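Local coordinates for protein glucose dehydrogenase (Serratia sp. FS14, PDB 7CDY) that adopts the beta-propeller fold of the glucose/sorbosone dehydrogenase family and carries a bound calcium ion, at residues 60-66 with 77-82; 145-149 with 242-246; 277-281 with 343-347; 169-175 with 183-188. All blocks are in the same frame, centred on the assembly; numbering follows the deposited sequence.

Interaction 1 of 4, residues 60-66 with 77-82; sequences GGLLEVL and VYLSFA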
loop_
_atom_site.group_PDB
_atom_site.type_symbol
_atom_site.label_atom_id
_atom_site.label_comp_id
_atom_site.label_asym_id
_atom_site.label_seq_id
_atom_site.Cartn_x
_atom_site.Cartn_y
_atom_site.Cartn_z
ATOM N N GLY A 60 -1.947 -12.577 -3.519
ATOM C CA GLY A 60 -2.400 -12.499 -2.151
ATOM C C GLY A 60 -1.467 -13.164 -1.160
ATOM O O GLY A 60 -0.614 -13.980 -1.501
ATOM N N GLY A 61 -1.662 -12.811 0.101
ATOM C CA GLY A 61 -0.977 -13.451 1.208
ATOM C C GLY A 61 -0.949 -12.510 2.389
ATOM O O GLY A 61 -1.927 -11.792 2.635
ATOM N N LEU A 62 0.161 -12.483 3.117
ATOM C CA LEU A 62 0.335 -11.502 4.173
ATOM C C LEU A 62 0.882 -10.238 3.532
ATOM O O LEU A 62 1.890 -10.294 2.814
ATOM C CB LEU A 62 1.292 -12.020 5.250
ATOM C CG LEU A 62 1.530 -11.076 6.428
ATOM C CD1 LEU A 62 0.228 -10.822 7.181
ATOM C CD2 LEU A 62 2.569 -11.676 7.366
ATOM N N LEU A 63 0.187 -9.118 3.745
ATOM C CA LEU A 63 0.448 -7.880 3.021
ATOM C C LEU A 63 1.073 -6.829 3.940
ATOM O O LEU A 63 2.262 -6.938 4.254
ATOM C CB LEU A 63 -0.806 -7.404 2.277
ATOM C CG LEU A 63 -1.394 -8.487 1.353
ATOM C CD1 LEU A 63 -2.752 -8.070 0.802
ATOM C CD2 LEU A 63 -0.448 -8.880 0.211
ATOM N N GLU A 64 0.329 -5.809 4.372
ATOM C CA GLU A 64 0.933 -4.699 5.105
ATOM C C GLU A 64 1.151 -5.035 6.574
ATOM O O GLU A 64 0.319 -5.691 7.205
ATOM C CB GLU A 64 0.036 -3.452 5.024
ATOM C CG GLU A 64 0.719 -2.139 5.422
ATOM C CD GLU A 64 1.411 -1.480 4.251
ATOM O OE1 GLU A 64 2.326 -2.098 3.652
ATOM O OE2 GLU A 64 1.033 -0.342 3.895
ATOM N N VAL A 65 2.246 -4.519 7.132
ATOM C CA VAL A 65 2.445 -4.431 8.575
ATOM C C VAL A 65 2.550 -2.957 8.941
ATOM O O VAL A 65 3.295 -2.201 8.307
ATOM C CB VAL A 65 3.671 -5.240 9.048
ATOM C CG1 VAL A 65 4.973 -4.811 8.349
ATOM C CG2 VAL A 65 3.816 -5.142 10.565
ATOM N N LEU A 66 1.782 -2.537 9.947
ATOM C CA LEU A 66 1.758 -1.137 10.364
ATOM C C LEU A 66 1.595 -1.036 11.876
ATOM O O LEU A 66 0.485 -1.210 12.407
ATOM C CB LEU A 66 0.662 -0.359 9.639
ATOM C CG LEU A 66 0.544 1.134 9.971
ATOM C CD1 LEU A 66 1.883 1.828 9.847
ATOM C CD2 LEU A 66 -0.488 1.827 9.079
ATOM N N VAL A 77 0.151 -3.732 16.622
ATOM C CA VAL A 77 0.600 -3.920 15.244
ATOM C C VAL A 77 -0.609 -4.309 14.404
ATOM O O VAL A 77 -1.266 -5.319 14.684
ATOM C CB VAL A 77 1.700 -4.988 15.129
ATOM C CG1 VAL A 77 2.096 -5.168 13.662
ATOM C CG2 VAL A 77 2.907 -4.575 15.957
ATOM N N TYR A 78 -0.898 -3.506 13.377
ATOM C CA TYR A 78 -1.931 -3.821 12.396
ATOM C C TYR A 78 -1.334 -4.621 11.242
ATOM O O TYR A 78 -0.175 -4.410 10.848
ATOM C CB TYR A 78 -2.544 -2.529 11.833
ATOM C CG TYR A 78 -3.335 -1.726 12.847
ATOM C CD1 TYR A 78 -2.682 -0.960 13.806
ATOM C CD2 TYR A 78 -4.728 -1.736 12.843
ATOM C CE1 TYR A 78 -3.401 -0.232 14.757
ATOM C CE2 TYR A 78 -5.457 -1.005 13.787
ATOM C CZ TYR A 78 -4.780 -0.255 14.724
ATOM O OH TYR A 78 -5.486 0.470 15.670
ATOM N N LEU A 79 -2.137 -5.542 10.694
ATOM C CA LEU A 79 -1.763 -6.308 9.507
ATOM C C LEU A 79 -2.914 -6.293 8.523
ATOM O O LEU A 79 -4.080 -6.361 8.923
ATOM C CB LEU A 79 -1.473 -7.781 9.850
ATOM C CG LEU A 79 -0.331 -8.091 10.809
ATOM C CD1 LEU A 79 -0.343 -9.582 11.172
ATOM C CD2 LEU A 79 1.008 -7.699 10.203
ATOM N N SER A 80 -2.594 -6.231 7.238
ATOM C CA SER A 80 -3.565 -6.539 6.204
ATOM C C SER A 80 -3.152 -7.831 5.511
ATOM O O SER A 80 -1.963 -8.189 5.492
ATOM C CB SER A 80 -3.729 -5.389 5.211
ATOM O OG SER A 80 -2.600 -5.316 4.359
ATOM N N PHE A 81 -4.135 -8.557 4.977
ATOM C CA PHE A 81 -3.862 -9.855 4.366
ATOM C C PHE A 81 -5.027 -10.275 3.491
ATOM O O PHE A 81 -6.155 -9.806 3.648
ATOM C CB PHE A 81 -3.535 -10.942 5.406
ATOM C CG PHE A 81 -4.645 -11.211 6.424
ATOM C CD1 PHE A 81 -4.880 -10.333 7.481
ATOM C CD2 PHE A 81 -5.416 -12.373 6.342
ATOM C CE1 PHE A 81 -5.876 -10.601 8.426
ATOM C CE2 PHE A 81 -6.412 -12.650 7.287
ATOM C CZ PHE A 81 -6.639 -11.760 8.320
ATOM N N ALA A 82 -4.737 -11.167 2.549
ATOM C CA ALA A 82 -5.801 -11.825 1.809
ATOM C C ALA A 82 -6.347 -12.954 2.670
ATOM O O ALA A 82 -5.578 -13.759 3.209
ATOM C CB ALA A 82 -5.246 -12.386 0.502
#
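Gly60 lays its CA against the CB of Ala82, and Gly61 then accepts the backbone N of Ala82 on its own O at 2.9 Å. Glycine suits position 61, where the backbone turns in a way that would jam a CB against the carbonyl of Gly60. From Leu62 on, the chain is a strand running antiparallel to 77-82, at 164°. Leu62 CD1 packs on the CB of Phe81 (4.2 Å) and touches Leu79 CD1. Leu63 and Glu64 both face Ser80, a classic beta bulge that moves the register by one residue. Leu63 N bonds to Ser80 O at 2.9 Å, while Glu64 N goes to Ser80 OG at 3.0 Å. With chi1 at 74°, that hydroxyl sits between its own backbone N and carbonyl carbon, which places it where the N-H of Glu64 can reach it; it also bonds to Gly127 O. Glu64 O takes Ser80 N in return, and the carboxylate of the buried Glu64, carried off the pair by a bend at chi2, is held by Lys128, Arg323, Ser16 and Leu129 N. Val65 rejoins the face of Leu62, Leu79 and Phe81, its CG2 3.5 Å from Val77 CG1 and its CB against Leu79 CD2. Leu66 closes the ladder on the other face: its N and O exchange two bonds with Tyr78, and its O also lies at the edge of the tyrosine ring. Helix 71-74 lies in the connection between these two strands of a propeller blade; strand 90-99 flanks 76-84 on its far edge, while strand 26-30 packs against Val65 and Val77.

Interaction 2 of 4, residues 145-149 with 242-246; sequences NQRPT and PIPEA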
loop_
_atom_site.group_PDB
_atom_site.type_symbol
_atom_site.label_atom_id
_atom_site.label_comp_id
_atom_site.label_asym_id
_atom_site.label_seq_id
_atom_site.Cartn_x
_atom_site.Cartn_y
_atom_site.Cartn_z
ATOM N N ASN A 145 -10.177 -7.869 -9.274
ATOM C CA ASN A 145 -10.212 -8.186 -10.701
ATOM C C ASN A 145 -11.627 -8.317 -11.250
ATOM O O ASN A 145 -11.831 -8.957 -12.283
ATOM C CB ASN A 145 -9.327 -9.384 -11.102
ATOM C CG ASN A 145 -8.837 -9.291 -12.530
ATOM O OD1 ASN A 145 -8.784 -8.205 -13.119
ATOM N ND2 ASN A 145 -8.493 -10.434 -13.103
ATOM N N GLN A 146 -12.608 -7.717 -10.587
ATOM C CA GLN A 146 -13.969 -7.587 -11.111
ATOM C C GLN A 146 -14.177 -6.096 -11.387
ATOM O O GLN A 146 -14.640 -5.346 -10.528
ATOM C CB GLN A 146 -14.982 -8.148 -10.123
ATOM C CG GLN A 146 -14.790 -9.643 -9.874
ATOM C CD GLN A 146 -15.062 -10.472 -11.120
ATOM O OE1 GLN A 146 -15.933 -10.135 -11.924
ATOM N NE2 GLN A 146 -14.318 -11.558 -11.286
ATOM N N ARG A 147 -13.825 -5.671 -12.600
ATOM C CA ARG A 147 -13.662 -4.243 -12.887
ATOM C C ARG A 147 -14.855 -3.372 -12.503
ATOM O O ARG A 147 -14.646 -2.336 -11.848
ATOM C CB ARG A 147 -13.239 -4.025 -14.351
ATOM C CG ARG A 147 -11.908 -4.667 -14.762
ATOM C CD ARG A 147 -11.538 -4.325 -16.220
ATOM N NE ARG A 147 -12.617 -4.716 -17.120
ATOM C CZ ARG A 147 -12.694 -5.903 -17.709
ATOM N NH1 ARG A 147 -13.738 -6.196 -18.468
ATOM N NH2 ARG A 147 -11.726 -6.798 -17.546
ATOM N N PRO A 148 -16.101 -3.702 -12.872
ATOM C CA PRO A 148 -17.209 -2.774 -12.589
ATOM C C PRO A 148 -17.487 -2.572 -11.114
ATOM O O PRO A 148 -18.116 -1.566 -10.758
ATOM C CB PRO A 148 -18.417 -3.427 -13.283
ATOM C CG PRO A 148 -17.851 -4.428 -14.217
ATOM C CD PRO A 148 -16.554 -4.881 -13.628
ATOM N N THR A 149 -17.039 -3.482 -10.244
ATOM C CA THR A 149 -17.387 -3.358 -8.833
ATOM C C THR A 149 -16.749 -2.137 -8.175
ATOM O O THR A 149 -17.246 -1.682 -7.139
ATOM C CB THR A 149 -17.052 -4.639 -8.055
ATOM O OG1 THR A 149 -15.630 -4.855 -8.063
ATOM C CG2 THR A 149 -17.768 -5.846 -8.652
ATOM N N PRO A 242 -9.368 -2.096 -26.001
ATOM C CA PRO A 242 -9.757 -1.207 -24.898
ATOM C C PRO A 242 -10.366 -1.982 -23.738
ATOM O O PRO A 242 -10.963 -3.048 -23.909
ATOM C CB PRO A 242 -10.805 -0.288 -25.536
ATOM C CG PRO A 242 -10.510 -0.344 -27.009
ATOM C CD PRO A 242 -10.022 -1.723 -27.271
ATOM N N ILE A 243 -10.210 -1.424 -22.543
ATOM C CA ILE A 243 -10.986 -1.923 -21.404
ATOM C C ILE A 243 -12.469 -1.813 -21.756
ATOM O O ILE A 243 -12.919 -0.737 -22.192
ATOM C CB ILE A 243 -10.649 -1.097 -20.147
ATOM C CG1 ILE A 243 -9.203 -1.357 -19.681
ATOM C CG2 ILE A 243 -11.662 -1.342 -19.027
ATOM C CD1 ILE A 243 -8.912 -2.781 -19.205
ATOM N N PRO A 244 -13.256 -2.888 -21.622
ATOM C CA PRO A 244 -14.623 -2.881 -22.173
ATOM C C PRO A 244 -15.524 -1.795 -21.618
ATOM O O PRO A 244 -16.385 -1.291 -22.352
ATOM C CB PRO A 244 -15.150 -4.281 -21.823
ATOM C CG PRO A 244 -13.936 -5.119 -21.681
ATOM C CD PRO A 244 -12.868 -4.218 -21.125
ATOM N N GLU A 245 -15.374 -1.439 -20.345
ATOM C CA GLU A 245 -16.230 -0.456 -19.694
ATOM C C GLU A 245 -15.772 0.980 -19.915
ATOM O O GLU A 245 -16.498 1.910 -19.553
ATOM C CB GLU A 245 -16.283 -0.726 -18.183
ATOM C CG GLU A 245 -16.734 -2.133 -17.802
ATOM C CD GLU A 245 -15.585 -3.136 -17.744
ATOM O OE1 GLU A 245 -15.850 -4.320 -17.460
ATOM O OE2 GLU A 245 -14.417 -2.752 -18.002
ATOM N N ALA A 246 -14.594 1.183 -20.495
ATOM C CA ALA A 246 -14.003 2.515 -20.516
ATOM C C ALA A 246 -14.717 3.416 -21.516
ATOM O O ALA A 246 -14.987 3.024 -22.658
ATOM C CB ALA A 246 -12.512 2.439 -20.836
#
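Arg147 grips the carboxylate of Glu245 side-on, using NE and NH1, one for each oxygen. The NE to OE2 bond is short and nearly straight (2.8 Å, 166°), whereas NH1 reaches OE1 at 3.0 Å with a more bent 141°. Both oxygens are met on their syn side, yet the guanidinium and carboxylate planes are twisted 51° apart, so this is a two-pronged salt bridge without coplanarity. A bend at chi3 of the arginine swings the guanidinium across to the glutamate. Apolar packing follows: Pro244 lays its CD over one guanidinium face, with its CG 3.4 Å from Arg147 NH1, and Ile243 CG2 comes within 4.0 Å of Arg147 NE. Pro148 CG approaches Glu245 OE1 from across, at 3.8 Å. Both backbones carry local turns. Pro244 occupies the second position of a type I turn, where its fixed phi is apt, and Pro148 has a phi that fits the 3-10 segment, at whose start Gln146 O accepts both N and OG1 of Thr149. This surface contact ties the loop between strands 137-140 and 160-163 to the loop between strands 216-219 and 259-261; Trp229 also touches Arg147, and the calcium ion, bound by Glu217 and Tyr227, lies about 11 Å from the Ile243 side chain.

Interaction 3 of 4, residues 277-281 with 343-347; sequences RFPAW and KVGAS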
loop_
_atom_site.group_PDB
_atom_site.type_symbol
_atom_site.label_atom_id
_atom_site.label_comp_id
_atom_site.label_asym_id
_atom_site.label_seq_id
_atom_site.Cartn_x
_atom_site.Cartn_y
_atom_site.Cartn_z
ATOM N N ARG A 277 19.111 14.162 6.408
ATOM C CA ARG A 277 20.397 13.626 5.980
ATOM C C ARG A 277 20.714 13.999 4.537
ATOM O O ARG A 277 21.860 14.328 4.212
ATOM C CB ARG A 277 20.424 12.111 6.160
ATOM C CG ARG A 277 21.705 11.481 5.670
ATOM C CD ARG A 277 21.737 10.000 5.961
ATOM N NE ARG A 277 21.541 9.707 7.375
ATOM C CZ ARG A 277 22.522 9.656 8.268
ATOM N NH1 ARG A 277 22.249 9.378 9.535
ATOM N NH2 ARG A 277 23.775 9.882 7.892
ATOM N N PHE A 278 19.717 13.944 3.651
ATOM C CA PHE A 278 19.899 14.210 2.225
ATOM C C PHE A 278 18.985 15.367 1.846
ATOM O O PHE A 278 17.868 15.157 1.346
ATOM C CB PHE A 278 19.622 12.960 1.393
ATOM C CG PHE A 278 20.490 11.798 1.761
ATOM C CD1 PHE A 278 21.865 11.854 1.565
ATOM C CD2 PHE A 278 19.947 10.654 2.325
ATOM C CE1 PHE A 278 22.674 10.791 1.908
ATOM C CE2 PHE A 278 20.748 9.591 2.673
ATOM C CZ PHE A 278 22.120 9.657 2.465
ATOM N N PRO A 279 19.427 16.608 2.072
ATOM C CA PRO A 279 18.544 17.759 1.824
ATOM C C PRO A 279 18.030 17.846 0.400
ATOM O O PRO A 279 16.923 18.354 0.182
ATOM C CB PRO A 279 19.426 18.963 2.187
ATOM C CG PRO A 279 20.485 18.398 3.094
ATOM C CD PRO A 279 20.741 17.010 2.604
ATOM N N ALA A 280 18.793 17.350 -0.577
ATOM C CA ALA A 280 18.345 17.392 -1.964
ATOM C C ALA A 280 17.102 16.546 -2.190
ATOM O O ALA A 280 16.366 16.783 -3.155
ATOM C CB ALA A 280 19.463 16.923 -2.895
ATOM N N TRP A 281 16.852 15.569 -1.325
ATOM C CA TRP A 281 15.694 14.701 -1.461
ATOM C C TRP A 281 14.460 15.239 -0.756
ATOM O O TRP A 281 13.376 14.671 -0.928
ATOM C CB TRP A 281 16.019 13.309 -0.914
ATOM C CG TRP A 281 16.752 12.422 -1.869
ATOM C CD1 TRP A 281 17.142 12.718 -3.142
ATOM C CD2 TRP A 281 17.165 11.074 -1.624
ATOM N NE1 TRP A 281 17.777 11.634 -3.706
ATOM C CE2 TRP A 281 17.806 10.614 -2.792
ATOM C CE3 TRP A 281 17.058 10.212 -0.528
ATOM C CZ2 TRP A 281 18.332 9.326 -2.894
ATOM C CZ3 TRP A 281 17.584 8.937 -0.633
ATOM C CH2 TRP A 281 18.211 8.507 -1.805
ATOM N N LYS A 343 19.075 -0.474 1.939
ATOM C CA LYS A 343 19.179 0.856 2.525
ATOM C C LYS A 343 19.789 1.776 1.470
ATOM O O LYS A 343 20.883 1.502 0.958
ATOM C CB LYS A 343 20.060 0.792 3.770
ATOM C CG LYS A 343 20.248 2.097 4.505
ATOM C CD LYS A 343 21.149 1.854 5.711
ATOM C CE LYS A 343 21.790 3.123 6.218
ATOM N NZ LYS A 343 22.687 2.859 7.380
ATOM N N VAL A 344 19.059 2.828 1.156
ATOM C CA VAL A 344 19.419 3.686 -0.000
ATOM C C VAL A 344 19.574 5.136 0.417
ATOM O O VAL A 344 18.755 5.648 1.104
ATOM C CB VAL A 344 18.361 3.563 -1.109
ATOM C CG1 VAL A 344 18.739 4.428 -2.287
ATOM C CG2 VAL A 344 18.182 2.126 -1.560
ATOM N N GLY A 345 20.673 5.735 -0.034
ATOM C CA GLY A 345 20.995 7.133 0.272
ATOM C C GLY A 345 21.363 7.901 -0.984
ATOM O O GLY A 345 21.668 7.328 -1.963
ATOM N N ALA A 346 21.351 9.203 -0.883
ATOM C CA ALA A 346 21.634 10.054 -2.054
ATOM C C ALA A 346 23.100 10.038 -2.477
ATOM O O ALA A 346 23.274 10.151 -3.659
ATOM C CB ALA A 346 21.077 11.433 -1.856
ATOM N N SER A 347 24.060 9.930 -1.571
ATOM C CA SER A 347 25.533 9.862 -1.905
ATOM C C SER A 347 26.330 9.812 -0.608
ATOM O O SER A 347 27.566 9.909 -0.722
ATOM C CB SER A 347 26.221 10.931 -2.817
ATOM O OG SER A 347 25.542 12.155 -2.815
#
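Phe278 and Ala346 bring their CA atoms to 6.2 Å as the end of strand 339-345 passes a 3-10 turn, which is closed by a bond from Trp281 N to Phe278 O. This strand also pairs with the N-terminal strand 3-19, through Lys343 with Ser5 and Gly345 with Thr3, consistent with the joining of chain ends by which many beta-propellers shut their ring. Packing across the contact is made by two aromatic rings on the loop between strands 267-273 and 284-289. Trp281 takes the CB of Ala346 over its six-membered ring, a CH-pi contact 3.8 Å from the centroid and 23° off the normal; a methyl is small enough to rest there while also touching Phe278 CD1. The indole CH2 comes 3.3 Å from Gly345 C and lies near Val344 CG1, with Val344 O at the ring edge. Trp281 in turn meets Phe286 edge-to-face. Phe278 CE2 comes 3.4 Å from Gly345 CA, and glycine suits the place because a CB here would collide with the CZ of the ring. With chi1 at -58°, the phenyl CG lies anti to the carbonyl carbon, which brings the ring against the 345-346 peptide: Ala346 N sits 3.3 Å above the ring plane, over its centre, while the CG of Arg277 covers the opposite face.

Interaction 4 of 4, residues 169-175 with 183-188; sequences VPPDNPW and PEVWSY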
loop_
_atom_site.group_PDB
_atom_site.type_symbol
_atom_site.label_atom_id
_atom_site.label_comp_id
_atom_site.label_asym_id
_atom_site.label_seq_id
_atom_site.Cartn_x
_atom_site.Cartn_y
_atom_site.Cartn_z
ATOM N N VAL A 169 -16.817 3.008 12.075
ATOM C CA VAL A 169 -17.074 4.017 11.047
ATOM C C VAL A 169 -17.090 5.407 11.668
ATOM O O VAL A 169 -17.930 5.673 12.544
ATOM C CB VAL A 169 -18.414 3.759 10.349
ATOM C CG1 VAL A 169 -18.700 4.866 9.339
ATOM C CG2 VAL A 169 -18.395 2.404 9.667
ATOM N N PRO A 170 -16.223 6.324 11.252
ATOM C CA PRO A 170 -16.344 7.719 11.683
ATOM C C PRO A 170 -17.625 8.330 11.144
ATOM O O PRO A 170 -17.957 8.161 9.958
ATOM C CB PRO A 170 -15.110 8.392 11.062
ATOM C CG PRO A 170 -14.175 7.252 10.730
ATOM C CD PRO A 170 -15.065 6.122 10.363
ATOM N N PRO A 171 -18.378 9.055 11.976
ATOM C CA PRO A 171 -19.699 9.535 11.532
ATOM C C PRO A 171 -19.647 10.607 10.456
ATOM O O PRO A 171 -20.689 10.892 9.854
ATOM C CB PRO A 171 -20.348 10.052 12.823
ATOM C CG PRO A 171 -19.206 10.387 13.711
ATOM C CD PRO A 171 -18.101 9.403 13.382
ATOM N N ASP A 172 -18.496 11.218 10.198
ATOM C CA ASP A 172 -18.378 12.185 9.117
ATOM C C ASP A 172 -17.834 11.580 7.825
ATOM O O ASP A 172 -17.521 12.329 6.890
ATOM C CB ASP A 172 -17.560 13.402 9.552
ATOM C CG ASP A 172 -16.181 13.036 10.070
ATOM O OD1 ASP A 172 -15.963 11.870 10.465
ATOM O OD2 ASP A 172 -15.315 13.932 10.089
ATOM N N ASN A 173 -17.730 10.252 7.742
ATOM C CA ASN A 173 -17.410 9.636 6.461
ATOM C C ASN A 173 -18.476 10.034 5.436
ATOM O O ASN A 173 -19.644 10.240 5.785
ATOM C CB ASN A 173 -17.344 8.113 6.603
ATOM C CG ASN A 173 -15.933 7.591 6.812
ATOM O OD1 ASN A 173 -15.012 8.338 7.138
ATOM N ND2 ASN A 173 -15.772 6.283 6.635
ATOM N N PRO A 174 -18.104 10.129 4.159
ATOM C CA PRO A 174 -18.971 10.824 3.184
ATOM C C PRO A 174 -20.296 10.144 2.924
ATOM O O PRO A 174 -21.264 10.835 2.567
ATOM C CB PRO A 174 -18.107 10.878 1.914
ATOM C CG PRO A 174 -17.072 9.788 2.107
ATOM C CD PRO A 174 -16.792 9.778 3.581
ATOM N N TRP A 175 -20.381 8.828 3.068
ATOM C CA TRP A 175 -21.571 8.075 2.710
ATOM C C TRP A 175 -22.400 7.635 3.916
ATOM O O TRP A 175 -23.369 6.890 3.740
ATOM C CB TRP A 175 -21.198 6.858 1.854
ATOM C CG TRP A 175 -20.755 7.172 0.449
ATOM C CD1 TRP A 175 -20.801 8.383 -0.189
ATOM C CD2 TRP A 175 -20.213 6.239 -0.488
ATOM N NE1 TRP A 175 -20.302 8.253 -1.474
ATOM C CE2 TRP A 175 -19.950 6.945 -1.681
ATOM C CE3 TRP A 175 -19.935 4.872 -0.439
ATOM C CZ2 TRP A 175 -19.405 6.326 -2.808
ATOM C CZ3 TRP A 175 -19.411 4.259 -1.558
ATOM C CH2 TRP A 175 -19.144 4.986 -2.727
ATOM N N PRO A 183 -20.771 2.591 4.439
ATOM C CA PRO A 183 -20.337 3.792 5.164
ATOM C C PRO A 183 -18.847 3.826 5.476
ATOM O O PRO A 183 -18.338 4.891 5.845
ATOM C CB PRO A 183 -21.183 3.746 6.445
ATOM C CG PRO A 183 -21.441 2.301 6.659
ATOM C CD PRO A 183 -21.636 1.727 5.267
ATOM N N GLU A 184 -18.134 2.710 5.300
ATOM C CA GLU A 184 -16.685 2.686 5.493
ATOM C C GLU A 184 -15.921 3.456 4.417
ATOM O O GLU A 184 -14.744 3.773 4.621
ATOM C CB GLU A 184 -16.202 1.232 5.466
ATOM C CG GLU A 184 -16.775 0.338 6.555
ATOM C CD GLU A 184 -18.080 -0.358 6.177
ATOM O OE1 GLU A 184 -18.508 -1.224 6.976
ATOM O OE2 GLU A 184 -18.677 -0.051 5.112
ATOM N N VAL A 185 -16.558 3.789 3.295
ATOM C CA VAL A 185 -15.836 4.233 2.103
ATOM C C VAL A 185 -15.432 5.693 2.224
ATOM O O VAL A 185 -16.236 6.559 2.606
ATOM C CB VAL A 185 -16.701 4.014 0.853
ATOM C CG1 VAL A 185 -16.102 4.734 -0.367
ATOM C CG2 VAL A 185 -16.873 2.538 0.584
ATOM N N TRP A 186 -14.191 5.987 1.843
ATOM C CA TRP A 186 -13.695 7.341 1.658
ATOM C C TRP A 186 -13.809 7.773 0.204
ATOM O O TRP A 186 -14.399 8.814 -0.091
ATOM C CB TRP A 186 -12.233 7.427 2.130
ATOM C CG TRP A 186 -11.595 8.783 2.004
ATOM C CD1 TRP A 186 -10.757 9.212 1.005
ATOM C CD2 TRP A 186 -11.729 9.878 2.911
ATOM N NE1 TRP A 186 -10.371 10.505 1.237
ATOM C CE2 TRP A 186 -10.946 10.937 2.406
ATOM C CE3 TRP A 186 -12.438 10.068 4.101
ATOM C CZ2 TRP A 186 -10.852 12.168 3.057
ATOM C CZ3 TRP A 186 -12.340 11.294 4.748
ATOM C CH2 TRP A 186 -11.551 12.324 4.225
ATOM N N SER A 187 -13.248 6.990 -0.722
ATOM C CA SER A 187 -13.320 7.270 -2.153
ATOM C C SER A 187 -13.478 5.961 -2.910
ATOM O O SER A 187 -13.226 4.875 -2.379
ATOM C CB SER A 187 -12.091 8.040 -2.644
ATOM O OG SER A 187 -10.892 7.336 -2.332
ATOM N N TYR A 188 -13.893 6.070 -4.171
ATOM C CA TYR A 188 -14.216 4.888 -4.959
ATOM C C TYR A 188 -13.653 5.032 -6.368
ATOM O O TYR A 188 -13.020 6.032 -6.703
ATOM C CB TYR A 188 -15.715 4.570 -4.900
ATOM C CG TYR A 188 -16.662 5.491 -5.636
ATOM C CD1 TYR A 188 -16.867 6.804 -5.228
ATOM C CD2 TYR A 188 -17.398 5.016 -6.706
ATOM C CE1 TYR A 188 -17.766 7.627 -5.900
ATOM C CE2 TYR A 188 -18.305 5.825 -7.373
ATOM C CZ TYR A 188 -18.477 7.118 -6.959
ATOM O OH TYR A 188 -19.375 7.926 -7.635
HETATM O O HOH W 1 -18.594 6.810 3.835
#
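The loop after strand 160-163 folds back on the outermost strand of its propeller blade, 185-187, and Asn173 makes the direct polar link. Its ND2 gives a nearly straight bond (3.0 Å, 169°) to Pro183 O, lying in the plane of that carbonyl and of its own amide; OD1 of the same amide goes to Arg162, so both ends of the asparagine are used. A water knits the segments further: it accepts Trp175 N at 2.8 Å and donates to Pro183 O and Val185 O, so Pro183 O has two donors. The loop reaches this position through a type I turn from Pro170 to Asn173, with Pro171 well suited to its second position, while opposite Leu160 the strand is broken by a classic bulge at Trp186 and Ser187. Pro174 sets its CG 3.4 Å from Val185 O and also near Trp186 O. Trp175 spreads its indole along the strand. In Val185 a chi1 of 168° sets CG1 anti to the backbone N and over one indole face, 3.9 Å from the six-membered centroid. Farther along, Tyr188 has CZ2 of the indole over one ring face, CZ2 to CD1 being 3.5 Å, and the planes meet obliquely at 59°. Val169 CG1 closes on Pro183 O at 3.5 Å.

How the interactions relate
Four separate regions of one beta-propeller are sampled here. Interaction 1 lies in a blade near the middle of the molecule, its centre about 10 Å from that of the chain; the others sit about 19 to 23 Å out. Interactions 2 and 3 lie on opposite sides of the chain's centre, their own centres about 40 Å apart, as do 3 and 4 at about 38 Å. Along the chain interaction 1 comes first and interaction 3 last, whereas interaction 4 falls wholly between the two segments of interaction 2; these two approach to about 7 Å between nearest atoms without touching. Interactions 1 and 4 hold parts of a single sheet and its loop together, whereas 2 and 3 join different sheets or their loops.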